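Local atomic coordinates of endoglucanase A (Clostridium longisporum, PDB entry 6Q1I), a protein that hydrolyses internal beta-1,4-glucosidic linkages in barley beta-glucan, lichenan and carboxymethylcellulose, and also degrades xylan, through its family 5 glycoside hydrolase domain. Residues A[222-226]-A[227-231]; A[260-263]-A[264-268]; A[161-165]-A[166-170]; A[98-101]-A[102-106]. All blocks are in the same frame, centred on the assembly; numbering follows the deposited sequence.

Interaction 1: residues A[222-226]-A[227-231]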
loop_
_atom_site.group_PDB
_atom_site.type_symbol
_atom_site.label_atom_id
_atom_site.label_comp_id
_atom_site.label_asym_id
_atom_site.label_seq_id
_atom_site.Cartn_x
_atom_site.Cartn_y
_atom_site.Cartn_z
ATOM N N LYS A 222 5.450 12.092 11.999
ATOM C CA LYS A 222 4.702 12.758 13.056
ATOM C C LYS A 222 3.297 12.183 13.126
ATOM O O LYS A 222 2.590 12.142 12.116
ATOM C CB LYS A 222 4.636 14.272 12.829
ATOM C CG LYS A 222 4.030 15.035 14.001
ATOM C CD LYS A 222 4.120 16.534 13.808
ATOM C CE LYS A 222 3.514 17.276 14.998
ATOM N NZ LYS A 222 3.403 18.748 14.762
ATOM N N VAL A 223 2.895 11.762 14.320
ATOM C CA VAL A 223 1.549 11.248 14.564
ATOM C C VAL A 223 0.660 12.431 14.934
ATOM O O VAL A 223 0.940 13.110 15.934
ATOM C CB VAL A 223 1.560 10.210 15.695
ATOM C CG1 VAL A 223 0.163 9.631 15.914
ATOM C CG2 VAL A 223 2.572 9.100 15.405
ATOM N N PRO A 224 -0.398 12.717 14.172
ATOM C CA PRO A 224 -1.365 13.739 14.599
ATOM C C PRO A 224 -2.032 13.366 15.919
ATOM O O PRO A 224 -1.941 12.236 16.399
ATOM C CB PRO A 224 -2.396 13.757 13.464
ATOM C CG PRO A 224 -1.708 13.135 12.297
ATOM C CD PRO A 224 -0.760 12.125 12.870
ATOM N N ASP A 225 -2.723 14.339 16.512
ATOM C CA ASP A 225 -3.488 14.108 17.740
ATOM C C ASP A 225 -4.765 13.363 17.365
ATOM O O ASP A 225 -5.826 13.949 17.130
ATOM C CB ASP A 225 -3.781 15.416 18.464
ATOM C CG ASP A 225 -4.516 15.204 19.782
ATOM O OD1 ASP A 225 -4.787 14.046 20.158
ATOM O OD2 ASP A 225 -4.829 16.203 20.455
ATOM N N ASP A 226 -4.641 12.040 17.310
ATOM C CA ASP A 226 -5.690 11.142 16.853
ATOM C C ASP A 226 -5.353 9.772 17.421
ATOM O O ASP A 226 -4.184 9.389 17.455
ATOM C CB ASP A 226 -5.704 11.075 15.321
ATOM C CG ASP A 226 -6.911 10.352 14.773
ATOM O OD1 ASP A 226 -7.878 11.039 14.407
ATOM O OD2 ASP A 226 -6.894 9.104 14.692
ATOM N N LYS A 227 -6.370 9.028 17.840
ATOM C CA LYS A 227 -6.136 7.768 18.529
ATOM C C LYS A 227 -6.082 6.551 17.614
ATOM O O LYS A 227 -5.787 5.456 18.107
ATOM C CB LYS A 227 -7.214 7.529 19.597
ATOM C CG LYS A 227 -7.294 8.615 20.673
ATOM C CD LYS A 227 -5.917 9.031 21.187
ATOM C CE LYS A 227 -6.007 9.844 22.478
ATOM N NZ LYS A 227 -7.047 10.916 22.420
ATOM N N ASN A 228 -6.352 6.695 16.312
ATOM C CA ASN A 228 -6.486 5.541 15.412
ATOM C C ASN A 228 -5.684 5.712 14.128
ATOM O O ASN A 228 -6.168 5.466 13.019
ATOM C CB ASN A 228 -7.950 5.248 15.144
ATOM C CG ASN A 228 -8.645 4.772 16.372
ATOM O OD1 ASN A 228 -8.295 3.723 16.913
ATOM N ND2 ASN A 228 -9.570 5.576 16.881
ATOM N N VAL A 229 -4.418 6.065 14.283
ATOM C CA VAL A 229 -3.458 6.191 13.191
ATOM C C VAL A 229 -2.578 4.949 13.139
ATOM O O VAL A 229 -2.211 4.375 14.176
ATOM C CB VAL A 229 -2.602 7.460 13.375
ATOM C CG1 VAL A 229 -1.410 7.482 12.408
ATOM C CG2 VAL A 229 -3.478 8.703 13.209
ATOM N N ILE A 230 -2.211 4.552 11.920
ATOM C CA ILE A 230 -1.264 3.481 11.649
ATOM C C ILE A 230 -0.175 4.052 10.747
ATOM O O ILE A 230 -0.477 4.747 9.772
ATOM C CB ILE A 230 -1.972 2.323 10.913
ATOM C CG1 ILE A 230 -3.152 1.764 11.714
ATOM C CG2 ILE A 230 -0.967 1.213 10.563
ATOM C CD1 ILE A 230 -4.072 0.854 10.897
ATOM N N ALA A 231 1.086 3.758 11.050
ATOM C CA ALA A 231 2.168 4.128 10.143
ATOM C C ALA A 231 2.239 3.149 8.971
ATOM O O ALA A 231 2.097 1.937 9.155
ATOM C CB ALA A 231 3.498 4.114 10.894
HETATM O O HOH W 1 -3.028 7.021 16.849
HETATM O O HOH W 2 -10.086 8.393 15.863
#
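Asp226 and Asn228 meet across a tight bend: the backbone N of Asn228 donates to OD2 of Asp226 at 3.0 Å, with a fairly straight N-H...O angle of 161°. The donor reaches OD2 on its anti side, 29° out of the carboxylate plane. CG of Asp226 stands opposite its own backbone N (chi1 -170°), and this brings the carboxylate back over the following residues. A methyl of Val229, CG2, rests against the same OD2 of Asp226 at 3.7 Å. The other oxygen, OD1, makes a salt bridge with Arg193 of helix 175-194, so the acid is gripped from both its oxygens, and the arginine probably offsets its charge.

Water adds two bridges. One molecule donates to the carbonyl O of Asp226 at 2.7 Å and accepts from the backbone N of Val229, joining the chain on the two sides of the bend. A second accepts from ND2 of Asn228 and donates weakly to OD2 of Asp226.

The apolar contacts are looser. CG2 of Val229 lies 4.4 Å from CD of Pro224, while CG1 of Val223 approaches CB of Val229 at 4.3 Å. Leu189 of helix 175-194 packs on Pro224, Asp226 and Val229 alike.

Asp225 centres an inverse gamma turn. The whole is an alpha-to-beta connection of a TIM barrel, leading from helix 215-219 into the start of barrel strand 229-234.

Interaction 2: residues A[260-263]-A[264-268]; sequences YSLD and VELDS
Tyr260 and Val264 touch one turn apart on helix 256-275, an outer helix of the TIM barrel that follows strand 229-234 and precedes strand 280-285. Regular alpha-helical i to i+4 bonds carry the backbone: the N of Val264 donates to O of Tyr260, and the next three residues repeat the pattern, with Leu266 N to Leu262 O at 2.9 Å.

Apolar contacts lie on two sides of the helix. Toward the protein interior, CD1 of Leu266 comes to 4.0 Å from CG of Leu262, the two side chains crossing at a slant. Helix 293-309 closes over them, Leu299 and Tyr303 reaching Leu262 and Ala306 reaching Leu266.

The polar ends mostly turn to other parts of the fold. Asp263 OD2 is hydrogen-bonded to the hydroxyl of Tyr302, and Asp267 OD1 forms a salt bridge with Arg310, tying this helix to the neighbouring helix and the loop after it. Glu265 runs out fully extended and its OE2 bonds Ser237, while OG of Ser268 donates to the carbonyl O of Glu265 at 2.7 Å.

On the exposed side, Tyr260 has CG opposite its backbone N (chi1 174°), which stands the ring beside Val264. A CH-pi contact results: CG2 of Val264 sits over one ring face, 3.8 Å from the centroid of Tyr260 and 21° off the normal, with CZ its closest ring atom at 3.5 Å.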
loop_
_atom_site.group_PDB
_atom_site.type_symbol
_atom_site.label_atom_id
_atom_site.label_comp_id
_atom_site.label_asym_id
_atom_site.label_seq_id
_atom_site.Cartn_x
_atom_site.Cartn_y
_atom_site.Cartn_z
ATOM N N TYR A 260 19.273 -12.370 9.952
ATOM C CA TYR A 260 19.552 -11.381 10.986
ATOM C C TYR A 260 19.246 -9.974 10.493
ATOM O O TYR A 260 18.636 -9.171 11.208
ATOM C CB TYR A 260 21.017 -11.484 11.409
ATOM C CG TYR A 260 21.438 -10.402 12.374
ATOM C CD1 TYR A 260 21.169 -10.513 13.725
ATOM C CD2 TYR A 260 22.100 -9.261 11.929
ATOM C CE1 TYR A 260 21.552 -9.521 14.611
ATOM C CE2 TYR A 260 22.488 -8.268 12.809
ATOM C CZ TYR A 260 22.213 -8.409 14.147
ATOM O OH TYR A 260 22.590 -7.428 15.037
ATOM N N SER A 261 19.670 -9.660 9.273
ATOM C CA SER A 261 19.453 -8.328 8.729
ATOM C C SER A 261 17.970 -8.009 8.648
ATOM O O SER A 261 17.547 -6.893 8.985
ATOM C CB SER A 261 20.092 -8.226 7.345
ATOM O OG SER A 261 21.490 -8.375 7.433
ATOM N N LEU A 262 17.162 -8.969 8.194
ATOM C CA LEU A 262 15.731 -8.712 8.104
ATOM C C LEU A 262 15.119 -8.566 9.490
ATOM O O LEU A 262 14.258 -7.704 9.707
ATOM C CB LEU A 262 15.047 -9.801 7.280
ATOM C CG LEU A 262 13.565 -9.595 6.961
ATOM C CD1 LEU A 262 13.311 -8.268 6.267
ATOM C CD2 LEU A 262 13.055 -10.741 6.108
ATOM N N ASP A 263 15.555 -9.389 10.443
ATOM C CA ASP A 263 15.044 -9.281 11.806
ATOM C C ASP A 263 15.323 -7.899 12.396
ATOM O O ASP A 263 14.446 -7.295 13.022
ATOM C CB ASP A 263 15.654 -10.372 12.693
ATOM C CG ASP A 263 15.098 -11.756 12.402
ATOM O OD1 ASP A 263 13.968 -11.868 11.883
ATOM O OD2 ASP A 263 15.790 -12.740 12.719
ATOM N N VAL A 264 16.548 -7.387 12.221
ATOM C CA VAL A 264 16.882 -6.070 12.768
ATOM C C VAL A 264 16.051 -4.981 12.099
ATOM O O VAL A 264 15.601 -4.030 12.751
ATOM C CB VAL A 264 18.397 -5.816 12.642
ATOM C CG1 VAL A 264 18.731 -4.363 12.943
ATOM C CG2 VAL A 264 19.159 -6.748 13.584
ATOM N N GLU A 265 15.842 -5.098 10.788
ATOM C CA GLU A 265 15.019 -4.125 10.072
ATOM C C GLU A 265 13.586 -4.123 10.604
ATOM O O GLU A 265 13.015 -3.061 10.894
ATOM C CB GLU A 265 15.056 -4.450 8.577
ATOM C CG GLU A 265 14.158 -3.575 7.723
ATOM C CD GLU A 265 14.224 -3.916 6.241
ATOM O OE1 GLU A 265 15.121 -4.688 5.834
ATOM O OE2 GLU A 265 13.354 -3.435 5.486
ATOM N N LEU A 266 12.986 -5.306 10.747
ATOM C CA LEU A 266 11.611 -5.376 11.232
ATOM C C LEU A 266 11.505 -4.902 12.677
ATOM O O LEU A 266 10.519 -4.253 13.046
ATOM C CB LEU A 266 11.069 -6.796 11.061
ATOM C CG LEU A 266 10.916 -7.252 9.607
ATOM C CD1 LEU A 266 10.624 -8.750 9.542
ATOM C CD2 LEU A 266 9.817 -6.444 8.899
ATOM N N ASP A 267 12.509 -5.216 13.506
ATOM C CA ASP A 267 12.556 -4.660 14.857
ATOM C C ASP A 267 12.526 -3.132 14.819
ATOM O O ASP A 267 11.848 -2.493 15.631
ATOM C CB ASP A 267 13.833 -5.104 15.587
ATOM C CG ASP A 267 13.786 -6.537 16.097
ATOM O OD1 ASP A 267 12.709 -7.167 16.109
ATOM O OD2 ASP A 267 14.865 -7.017 16.509
ATOM N N SER A 268 13.282 -2.528 13.898
ATOM C CA SER A 268 13.317 -1.069 13.829
ATOM C C SER A 268 11.944 -0.491 13.493
ATOM O O SER A 268 11.555 0.548 14.039
ATOM C CB SER A 268 14.390 -0.583 12.847
ATOM O OG SER A 268 13.945 -0.625 11.497
#

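Interaction 3: residues A[161-165]-A[166-170]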
loop_
_atom_site.group_PDB
_atom_site.type_symbol
_atom_site.label_atom_id
_atom_site.label_comp_id
_atom_site.label_asym_id
_atom_site.label_seq_id
_atom_site.Cartn_x
_atom_site.Cartn_y
_atom_site.Cartn_z
ATOM N N PRO A 161 4.718 9.533 -0.962
ATOM C CA PRO A 161 4.863 10.962 -1.261
ATOM C C PRO A 161 6.310 11.411 -1.114
ATOM O O PRO A 161 6.948 11.164 -0.091
ATOM C CB PRO A 161 3.946 11.628 -0.227
ATOM C CG PRO A 161 3.911 10.665 0.913
ATOM C CD PRO A 161 3.915 9.306 0.253
ATOM N N ARG A 162 6.821 12.088 -2.139
ATOM C CA ARG A 162 8.249 12.373 -2.217
ATOM C C ARG A 162 8.490 13.476 -3.241
ATOM O O ARG A 162 7.586 13.866 -3.984
ATOM C CB ARG A 162 9.031 11.114 -2.606
ATOM C CG ARG A 162 8.709 10.616 -4.021
ATOM C CD ARG A 162 9.200 9.204 -4.291
ATOM N NE ARG A 162 8.964 8.798 -5.678
ATOM C CZ ARG A 162 7.840 8.238 -6.133
ATOM N NH1 ARG A 162 6.815 8.009 -5.327
ATOM N NH2 ARG A 162 7.749 7.888 -7.407
ATOM N N LEU A 163 9.744 13.954 -3.295
ATOM C CA LEU A 163 10.152 14.996 -4.246
ATOM C C LEU A 163 10.520 14.345 -5.580
ATOM O O LEU A 163 11.692 14.215 -5.952
ATOM C CB LEU A 163 11.314 15.809 -3.683
ATOM C CG LEU A 163 11.024 16.686 -2.464
ATOM C CD1 LEU A 163 12.330 17.231 -1.877
ATOM C CD2 LEU A 163 10.090 17.843 -2.813
ATOM N N GLU A 164 9.487 13.932 -6.318
ATOM C CA GLU A 164 9.708 13.298 -7.613
ATOM C C GLU A 164 10.455 14.235 -8.548
ATOM O O GLU A 164 10.205 15.442 -8.581
ATOM C CB GLU A 164 8.370 12.888 -8.235
ATOM C CG GLU A 164 7.666 11.808 -7.428
ATOM C CD GLU A 164 6.413 11.275 -8.087
ATOM O OE1 GLU A 164 6.297 11.351 -9.327
ATOM O OE2 GLU A 164 5.544 10.774 -7.357
ATOM N N GLY A 165 11.391 13.671 -9.304
ATOM C CA GLY A 165 12.140 14.431 -10.276
ATOM C C GLY A 165 13.314 15.217 -9.729
ATOM O O GLY A 165 13.971 15.922 -10.506
ATOM N N THR A 166 13.608 15.123 -8.438
ATOM C CA THR A 166 14.737 15.802 -7.821
ATOM C C THR A 166 15.761 14.790 -7.339
ATOM O O THR A 166 15.469 13.595 -7.221
ATOM C CB THR A 166 14.292 16.631 -6.606
ATOM O OG1 THR A 166 14.094 15.765 -5.473
ATOM C CG2 THR A 166 13.037 17.456 -6.901
ATOM N N PRO A 167 16.966 15.246 -6.984
ATOM C CA PRO A 167 17.962 14.313 -6.435
ATOM C C PRO A 167 17.526 13.651 -5.143
ATOM O O PRO A 167 18.056 12.585 -4.803
ATOM C CB PRO A 167 19.200 15.199 -6.238
ATOM C CG PRO A 167 19.034 16.303 -7.241
ATOM C CD PRO A 167 17.551 16.580 -7.238
ATOM N N TYR A 168 16.576 14.246 -4.423
ATOM C CA TYR A 168 16.128 13.767 -3.126
ATOM C C TYR A 168 14.986 12.761 -3.209
ATOM O O TYR A 168 14.480 12.326 -2.166
ATOM C CB TYR A 168 15.658 14.959 -2.302
ATOM C CG TYR A 168 16.721 16.002 -2.036
ATOM C CD1 TYR A 168 17.733 15.762 -1.113
ATOM C CD2 TYR A 168 16.709 17.235 -2.697
ATOM C CE1 TYR A 168 18.693 16.710 -0.838
ATOM C CE2 TYR A 168 17.673 18.205 -2.425
ATOM C CZ TYR A 168 18.671 17.922 -1.498
ATOM O OH TYR A 168 19.649 18.840 -1.184
ATOM N N GLU A 169 14.568 12.387 -4.419
ATOM C CA GLU A 169 13.398 11.528 -4.582
ATOM C C GLU A 169 13.535 10.235 -3.791
ATOM O O GLU A 169 12.617 9.846 -3.058
ATOM C CB GLU A 169 13.174 11.228 -6.065
ATOM C CG GLU A 169 12.003 10.291 -6.311
ATOM C CD GLU A 169 11.551 10.201 -7.751
ATOM O OE1 GLU A 169 12.180 10.816 -8.648
ATOM O OE2 GLU A 169 10.532 9.504 -7.962
ATOM N N TRP A 170 14.673 9.549 -3.938
ATOM C CA TRP A 170 14.873 8.205 -3.402
ATOM C C TRP A 170 15.930 8.157 -2.305
ATOM O O TRP A 170 16.378 7.066 -1.934
ATOM C CB TRP A 170 15.211 7.226 -4.525
ATOM C CG TRP A 170 14.096 7.040 -5.503
ATOM C CD1 TRP A 170 14.126 7.307 -6.841
ATOM C CD2 TRP A 170 12.776 6.555 -5.217
ATOM N NE1 TRP A 170 12.910 6.999 -7.410
ATOM C CE2 TRP A 170 12.065 6.534 -6.435
ATOM C CE3 TRP A 170 12.130 6.125 -4.048
ATOM C CZ2 TRP A 170 10.741 6.095 -6.522
ATOM C CZ3 TRP A 170 10.812 5.694 -4.137
ATOM C CH2 TRP A 170 10.135 5.681 -5.365
HETATM O O HOH W 3 9.348 8.139 -9.860
#
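Arg162 crosses Glu169 and runs across one face of the Trp170 indole. Its CB lies 3.8 Å from the carbonyl O of Glu169, the side chain having left the backbone with CG between N and the carbonyl carbon (chi1 65°). From CG to NE it is extended; CG and CD both face CG of Glu169, and CD makes a CH-pi contact with the six-membered ring of Trp170, 4.0 Å from its centroid. NE donates to OE2 of Glu169 at 2.9 Å, nearly within the guanidinium plane and onto the anti lone pair, forming a salt bridge. CZ comes near CH2 of Trp170. At the tip, NH2 adds a weak bond to the same OE2, and a water spans the two. NH1 turns to the backbone O of Gln160, a changed residue here, at the position of the presumed proton donor. Trp170 and OE2 of Glu164 lie over opposite guanidinium faces.

OE1 of Glu169 accepts from N of Gly165 at 3.0 Å, and O of Leu163 takes both N and OG1 of Thr166, closing a type II turn. The loop links barrel strand 153-156 to helix 175-194; Leu163 rests on Ser177 of that helix, and Tyr209, just beyond strand 204-208, bonds the backbone of Leu163 and Tyr168.

Interaction 4: residues A[98-101]-A[102-106]; sequences EVVD and YCIAD
Glu98 and Tyr102 meet a turn apart near the end of helix 90-105. CG of Glu98 lies 3.7 Å from CE1 of Tyr102, and the carboxylate stands steeply to the ring, their planes 75° apart. The Glu98 chain bends at chi2 (78°), bringing OE2 to the phenol end of the ring, where one water bridges it to OH of Tyr102, 2.6 Å from each oxygen. The carbonyl O of Glu98 lies over one ring face while also accepting from the backbone N of Tyr102 at 3.0 Å. On the inner side, CG1 of Val100 and CG1 of Ile104 lie side by side at 3.9 Å.

Behind these contacts runs the helical backbone: N of Ile104 donates to O of Val100 and N of Ala105 to O of Asp101, both at 2.9 Å. Cys103 N is held less firmly, by weak bonds to O of Val99 and of Val100. Farther out, Asp101 OD1 bonds the hydroxyl of Tyr149, and Asp106 OD1 pairs with Lys58.

The helix is the crossover of a beta-alpha-beta unit between strands 71-74 and 109-113. Val99 and Val100 pack on Ile74, Cys103 and Ile104 on Val110, and Tyr102 leans on Ile61 of neighbouring helix 58-67.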
loop_
_atom_site.group_PDB
_atom_site.type_symbol
_atom_site.label_atom_id
_atom_site.label_comp_id
_atom_site.label_asym_id
_atom_site.label_seq_id
_atom_site.Cartn_x
_atom_site.Cartn_y
_atom_site.Cartn_z
ATOM N N GLU A 98 -17.332 -0.895 -6.237
ATOM C CA GLU A 98 -17.644 -2.280 -6.577
ATOM C C GLU A 98 -16.472 -3.208 -6.260
ATOM O O GLU A 98 -16.669 -4.316 -5.741
ATOM C CB GLU A 98 -18.072 -2.388 -8.043
ATOM C CG GLU A 98 -18.494 -3.808 -8.485
ATOM C CD GLU A 98 -19.910 -4.240 -8.055
ATOM O OE1 GLU A 98 -20.595 -3.507 -7.323
ATOM O OE2 GLU A 98 -20.342 -5.342 -8.463
ATOM N N VAL A 99 -15.243 -2.775 -6.557
ATOM C CA VAL A 99 -14.077 -3.606 -6.257
ATOM C C VAL A 99 -13.868 -3.718 -4.749
ATOM O O VAL A 99 -13.586 -4.803 -4.228
ATOM C CB VAL A 99 -12.831 -3.062 -6.983
ATOM C CG1 VAL A 99 -11.589 -3.821 -6.567
ATOM C CG2 VAL A 99 -13.029 -3.143 -8.493
ATOM N N VAL A 100 -14.037 -2.609 -4.021
ATOM C CA VAL A 100 -14.019 -2.672 -2.561
ATOM C C VAL A 100 -15.060 -3.670 -2.061
ATOM O O VAL A 100 -14.784 -4.488 -1.177
ATOM C CB VAL A 100 -14.237 -1.269 -1.965
ATOM C CG1 VAL A 100 -14.549 -1.353 -0.453
ATOM C CG2 VAL A 100 -13.034 -0.379 -2.214
ATOM N N ASP A 101 -16.266 -3.640 -2.643
ATOM C CA ASP A 101 -17.327 -4.549 -2.206
ATOM C C ASP A 101 -16.974 -6.022 -2.453
ATOM O O ASP A 101 -17.336 -6.885 -1.641
ATOM C CB ASP A 101 -18.657 -4.195 -2.880
ATOM C CG ASP A 101 -19.331 -2.959 -2.277
ATOM O OD1 ASP A 101 -19.047 -2.601 -1.118
ATOM O OD2 ASP A 101 -20.173 -2.348 -2.964
ATOM N N TYR A 102 -16.294 -6.343 -3.567
ATOM C CA TYR A 102 -15.846 -7.722 -3.765
ATOM C C TYR A 102 -15.067 -8.193 -2.542
ATOM O O TYR A 102 -15.238 -9.314 -2.063
ATOM C CB TYR A 102 -14.917 -7.864 -4.981
ATOM C CG TYR A 102 -15.458 -7.547 -6.357
ATOM C CD1 TYR A 102 -16.812 -7.550 -6.646
ATOM C CD2 TYR A 102 -14.575 -7.250 -7.387
ATOM C CE1 TYR A 102 -17.263 -7.246 -7.934
ATOM C CE2 TYR A 102 -15.005 -6.962 -8.645
ATOM C CZ TYR A 102 -16.339 -6.952 -8.924
ATOM O OH TYR A 102 -16.712 -6.636 -10.208
ATOM N N CYS A 103 -14.166 -7.335 -2.060
ATOM C CA CYS A 103 -13.251 -7.691 -0.982
ATOM C C CYS A 103 -13.956 -7.722 0.363
ATOM O O CYS A 103 -13.773 -8.662 1.147
ATOM C CB CYS A 103 -12.109 -6.675 -0.944
ATOM S SG CYS A 103 -11.103 -6.584 -2.454
ATOM N N ILE A 104 -14.757 -6.691 0.660
ATOM C CA ILE A 104 -15.465 -6.636 1.936
ATOM C C ILE A 104 -16.438 -7.799 2.045
ATOM O O ILE A 104 -16.557 -8.427 3.100
ATOM C CB ILE A 104 -16.176 -5.280 2.116
ATOM C CG1 ILE A 104 -15.169 -4.121 2.189
ATOM C CG2 ILE A 104 -17.091 -5.296 3.355
ATOM C CD1 ILE A 104 -14.348 -4.042 3.453
ATOM N N ALA A 105 -17.141 -8.111 0.950
ATOM C CA ALA A 105 -18.043 -9.258 0.934
ATOM C C ALA A 105 -17.311 -10.546 1.290
ATOM O O ALA A 105 -17.882 -11.427 1.944
ATOM C CB ALA A 105 -18.685 -9.394 -0.453
ATOM N N ASP A 106 -16.045 -10.665 0.886
ATOM C CA ASP A 106 -15.245 -11.854 1.162
ATOM C C ASP A 106 -14.598 -11.834 2.540
ATOM O O ASP A 106 -13.708 -12.650 2.804
ATOM C CB ASP A 106 -14.176 -12.029 0.077
ATOM C CG ASP A 106 -14.720 -12.670 -1.177
ATOM O OD1 ASP A 106 -15.945 -12.941 -1.246
ATOM O OD2 ASP A 106 -13.914 -12.910 -2.098
HETATM O O HOH W 4 -19.326 -6.587 -10.534
#

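Overall arrangement
All four are local contacts within one TIM barrel, spread round its outside and loops, and none touches another. Interactions 2 and 4 are both partly buried helix turns, with apolar residues facing inward and an aromatic ring packed against a residue one turn away, exposed in interaction 2 and leaning on helix 58-67 in interaction 4; they lie on opposite sides of the chain's centre. Interactions 1 and 3 are surface loops, where carboxylates bonded to backbone N-H groups and arginines do more of the work. Both touch helix 175-194: interaction 3 lies in the loop before it, near the assigned active-site positions, whereas interaction 1 packs on it from a later loop, away from them, and leads into strand 229-234.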